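Long-range contact in carbohydrate deacetylase Agd3 (PDB 6NWZ), which is a zinc-binding carbohydrate esterase that probably removes N-acetyl groups from the exopolysaccharide galactosaminogalactan and is required for Aspergillus fumigatus biofilm formation: residues A[154-166]-A[579-591]. Residues are numbered along the deposited sequence; the frame is centred on the assembly and turned at random.
Sequences PTAGLKTGATVST and QEFVRLVDWPLVT
Lys159 and Arg583 reach across in opposite directions where a loop of the CBM87 region, 154-166, docks on the C-terminal end of helix 569-584 in the deacetylase domain. A single beta bridge, Leu158 with Val585, sets the register: Lys159 N donates nearly straight to Leu584 O (3.0 Å) and Asp586 N to Gly157 O. Lys159, its chain extended beyond CG, lies along the helix end and brings NZ 2.6 Å from Val582 O, to which it donates a hydrogen bond in the last turn, while its CE passes over Asp586 CB. Arg583 answers from the helix. With CG anti to the backbone N (chi1 -179°) and a bend at chi3 (78°), its guanidinium grips Thr163 O end-on through NH1 and NH2, the oxygen lying within 2° of the guanidinium plane. Glu580 holds the same group side-on, its OE2 2.7 Å from Arg583 NH2, and Leu584 CD2 sits over one guanidinium face, offset toward its rim; together these should fix the rotation of the group. Leu584 CD2 also meets Val164 CG1 at 3.8 Å; Leu584 rests in turn on Leu536 of helix 520-536 and Val164 on Tyr228 of helix 224-237. Asp586, its side chain about 4 Å from a bound zinc ion, is hydrogen-bonded through OD1 to Ser660 OG. Farther along, the Trp587 indole has Val585 CB centred over one face and turns its edge to the loop, with NE1 donating to Ala156 O at 2.8 Å, the oxygen in the ring plane although NE1 is tilted from the carbonyl plane.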
# COMPACT_ATOMS: atom_id res chain seq x y z
N PRO A 154 7.89 8.83 -19.42
CA PRO A 154 7.74 7.41 -19.79
C PRO A 154 8.05 6.44 -18.66
O PRO A 154 7.50 5.34 -18.64
CB PRO A 154 8.71 7.25 -20.96
CG PRO A 154 9.74 8.31 -20.75
CD PRO A 154 9.02 9.47 -20.13
N THR A 155 8.93 6.81 -17.72
CA THR A 155 9.23 5.90 -16.62
C THR A 155 8.10 5.82 -15.60
O THR A 155 8.18 4.99 -14.69
CB THR A 155 10.54 6.31 -15.93
OG1 THR A 155 10.47 7.69 -15.55
CG2 THR A 155 11.72 6.11 -16.85
N ALA A 156 7.07 6.65 -15.73
CA ALA A 156 5.94 6.57 -14.81
C ALA A 156 5.14 5.29 -15.00
O ALA A 156 4.44 4.86 -14.07
CB ALA A 156 5.02 7.79 -14.99
N GLY A 157 5.23 4.66 -16.17
CA GLY A 157 4.57 3.39 -16.38
C GLY A 157 3.07 3.45 -16.47
O GLY A 157 2.40 2.43 -16.25
N LEU A 158 2.51 4.61 -16.78
CA LEU A 158 1.07 4.74 -16.92
C LEU A 158 0.65 4.30 -18.32
O LEU A 158 1.28 4.67 -19.31
CB LEU A 158 0.63 6.18 -16.66
CG LEU A 158 1.11 6.77 -15.34
CD1 LEU A 158 0.59 8.19 -15.17
CD2 LEU A 158 0.66 5.90 -14.18
N LYS A 159 -0.40 3.49 -18.40
CA LYS A 159 -0.89 2.99 -19.68
C LYS A 159 -1.81 4.03 -20.31
O LYS A 159 -2.83 4.41 -19.73
CB LYS A 159 -1.60 1.65 -19.49
CG LYS A 159 -0.62 0.51 -19.25
CD LYS A 159 -1.29 -0.85 -19.11
CE LYS A 159 -0.23 -1.93 -18.86
NZ LYS A 159 -0.78 -3.28 -18.57
N THR A 160 -1.44 4.47 -21.51
CA THR A 160 -2.17 5.52 -22.21
C THR A 160 -3.56 5.05 -22.60
O THR A 160 -3.76 3.89 -22.98
CB THR A 160 -1.39 5.95 -23.46
OG1 THR A 160 0.00 6.09 -23.13
CG2 THR A 160 -1.91 7.26 -24.00
N GLY A 161 -4.53 5.95 -22.49
CA GLY A 161 -5.88 5.70 -22.94
C GLY A 161 -6.79 5.02 -21.94
O GLY A 161 -8.00 4.94 -22.19
N ALA A 162 -6.26 4.53 -20.83
CA ALA A 162 -7.10 3.87 -19.83
C ALA A 162 -7.90 4.91 -19.07
O ALA A 162 -7.33 5.84 -18.49
CB ALA A 162 -6.23 3.04 -18.89
N THR A 163 -9.23 4.75 -19.06
CA THR A 163 -10.10 5.75 -18.47
C THR A 163 -10.22 5.56 -16.97
O THR A 163 -10.26 4.43 -16.47
CB THR A 163 -11.50 5.70 -19.11
OG1 THR A 163 -11.97 4.35 -19.09
CG2 THR A 163 -11.46 6.20 -20.54
N VAL A 164 -10.27 6.68 -16.25
CA VAL A 164 -10.51 6.71 -14.81
C VAL A 164 -11.66 7.68 -14.54
O VAL A 164 -12.09 8.44 -15.41
CB VAL A 164 -9.26 7.11 -14.00
CG1 VAL A 164 -8.16 6.07 -14.16
CG2 VAL A 164 -8.77 8.49 -14.42
N SER A 165 -12.14 7.66 -13.30
CA SER A 165 -13.33 8.42 -12.92
C SER A 165 -12.96 9.76 -12.32
O SER A 165 -12.01 9.87 -11.54
CB SER A 165 -14.17 7.63 -11.92
OG SER A 165 -15.25 8.42 -11.45
N THR A 166 -13.72 10.79 -12.68
CA THR A 166 -13.58 12.12 -12.08
C THR A 166 -14.70 12.45 -11.12
O THR A 166 -14.74 13.56 -10.59
CB THR A 166 -13.52 13.20 -13.17
OG1 THR A 166 -14.74 13.19 -13.92
CG2 THR A 166 -12.35 12.97 -14.09
N GLN A 579 -6.54 -7.32 -12.19
CA GLN A 579 -6.87 -6.91 -13.55
C GLN A 579 -6.98 -5.39 -13.66
O GLN A 579 -6.57 -4.81 -14.67
CB GLN A 579 -8.15 -7.59 -14.01
CG GLN A 579 -8.01 -9.10 -14.15
CD GLN A 579 -9.27 -9.76 -14.68
OE1 GLN A 579 -9.97 -9.19 -15.52
NE2 GLN A 579 -9.55 -10.96 -14.19
N GLU A 580 -7.53 -4.73 -12.64
CA GLU A 580 -7.64 -3.28 -12.69
C GLU A 580 -6.27 -2.63 -12.57
O GLU A 580 -5.97 -1.66 -13.28
CB GLU A 580 -8.57 -2.78 -11.60
CG GLU A 580 -8.81 -1.28 -11.66
CD GLU A 580 -9.62 -0.86 -12.87
OE1 GLU A 580 -10.19 -1.73 -13.57
OE2 GLU A 580 -9.69 0.35 -13.13
N PHE A 581 -5.44 -3.13 -11.66
CA PHE A 581 -4.08 -2.61 -11.53
C PHE A 581 -3.33 -2.71 -12.85
O PHE A 581 -2.66 -1.75 -13.26
CB PHE A 581 -3.35 -3.38 -10.42
CG PHE A 581 -1.94 -2.92 -10.17
CD1 PHE A 581 -1.67 -1.90 -9.28
CD2 PHE A 581 -0.88 -3.55 -10.81
CE1 PHE A 581 -0.37 -1.49 -9.04
CE2 PHE A 581 0.42 -3.14 -10.58
CZ PHE A 581 0.68 -2.11 -9.69
N VAL A 582 -3.44 -3.85 -13.53
CA VAL A 582 -2.74 -4.03 -14.79
C VAL A 582 -3.34 -3.16 -15.89
O VAL A 582 -2.64 -2.75 -16.83
CB VAL A 582 -2.72 -5.53 -15.17
CG1 VAL A 582 -2.27 -5.72 -16.60
CG2 VAL A 582 -1.80 -6.29 -14.23
N ARG A 583 -4.63 -2.83 -15.79
CA ARG A 583 -5.25 -1.96 -16.78
C ARG A 583 -4.72 -0.53 -16.69
O ARG A 583 -4.69 0.18 -17.71
CB ARG A 583 -6.77 -1.96 -16.60
CG ARG A 583 -7.49 -1.10 -17.60
CD ARG A 583 -8.97 -1.07 -17.32
NE ARG A 583 -9.33 -0.18 -16.22
CZ ARG A 583 -9.60 1.11 -16.38
NH1 ARG A 583 -9.55 1.67 -17.59
NH2 ARG A 583 -9.93 1.85 -15.33
N LEU A 584 -4.29 -0.10 -15.51
CA LEU A 584 -3.85 1.28 -15.28
C LEU A 584 -2.34 1.48 -15.44
O LEU A 584 -1.92 2.47 -16.02
CB LEU A 584 -4.28 1.74 -13.89
CG LEU A 584 -5.78 1.70 -13.60
CD1 LEU A 584 -6.04 2.08 -12.16
CD2 LEU A 584 -6.54 2.62 -14.55
N VAL A 585 -1.52 0.56 -14.92
CA VAL A 585 -0.07 0.70 -14.91
C VAL A 585 0.56 -0.59 -15.41
O VAL A 585 -0.08 -1.63 -15.51
CB VAL A 585 0.47 1.04 -13.51
CG1 VAL A 585 -0.17 2.32 -12.98
CG2 VAL A 585 0.20 -0.10 -12.56
N ASP A 586 1.86 -0.51 -15.73
CA ASP A 586 2.63 -1.69 -16.10
C ASP A 586 3.61 -2.11 -15.01
O ASP A 586 4.51 -2.91 -15.27
CB ASP A 586 3.37 -1.47 -17.42
CG ASP A 586 4.36 -0.32 -17.35
OD1 ASP A 586 5.45 -0.50 -16.77
OD2 ASP A 586 4.04 0.76 -17.88
N TRP A 587 3.43 -1.61 -13.79
CA TRP A 587 4.34 -1.93 -12.71
C TRP A 587 4.22 -3.40 -12.32
O TRP A 587 3.18 -4.03 -12.53
CB TRP A 587 4.05 -1.06 -11.49
CG TRP A 587 3.95 0.41 -11.77
CD1 TRP A 587 4.45 1.08 -12.85
CD2 TRP A 587 3.31 1.38 -10.95
NE1 TRP A 587 4.15 2.42 -12.75
CE2 TRP A 587 3.45 2.63 -11.59
CE3 TRP A 587 2.62 1.32 -9.73
CZ2 TRP A 587 2.93 3.80 -11.05
CZ3 TRP A 587 2.11 2.49 -9.20
CH2 TRP A 587 2.26 3.71 -9.86
N PRO A 588 5.28 -3.97 -11.75
CA PRO A 588 5.17 -5.32 -11.19
C PRO A 588 4.34 -5.33 -9.91
O PRO A 588 4.19 -4.32 -9.22
CB PRO A 588 6.63 -5.70 -10.90
CG PRO A 588 7.46 -4.74 -11.71
CD PRO A 588 6.66 -3.48 -11.75
N LEU A 589 3.79 -6.50 -9.62
CA LEU A 589 3.20 -6.80 -8.32
C LEU A 589 4.07 -7.85 -7.66
O LEU A 589 4.24 -8.95 -8.19
CB LEU A 589 1.76 -7.30 -8.45
CG LEU A 589 0.69 -6.30 -8.90
CD1 LEU A 589 -0.60 -7.02 -9.24
CD2 LEU A 589 0.45 -5.27 -7.81
N VAL A 590 4.64 -7.51 -6.50
CA VAL A 590 5.59 -8.38 -5.82
C VAL A 590 5.02 -8.74 -4.46
O VAL A 590 4.73 -7.86 -3.64
CB VAL A 590 6.97 -7.73 -5.68
CG1 VAL A 590 7.90 -8.67 -4.98
CG2 VAL A 590 7.51 -7.36 -7.05
N THR A 591 4.84 -10.04 -4.22
CA THR A 591 4.44 -10.55 -2.91
C THR A 591 5.68 -10.89 -2.11
O THR A 591 6.61 -11.51 -2.63
CB THR A 591 3.54 -11.78 -3.05
OG1 THR A 591 2.33 -11.44 -3.74
CG2 THR A 591 3.18 -12.34 -1.68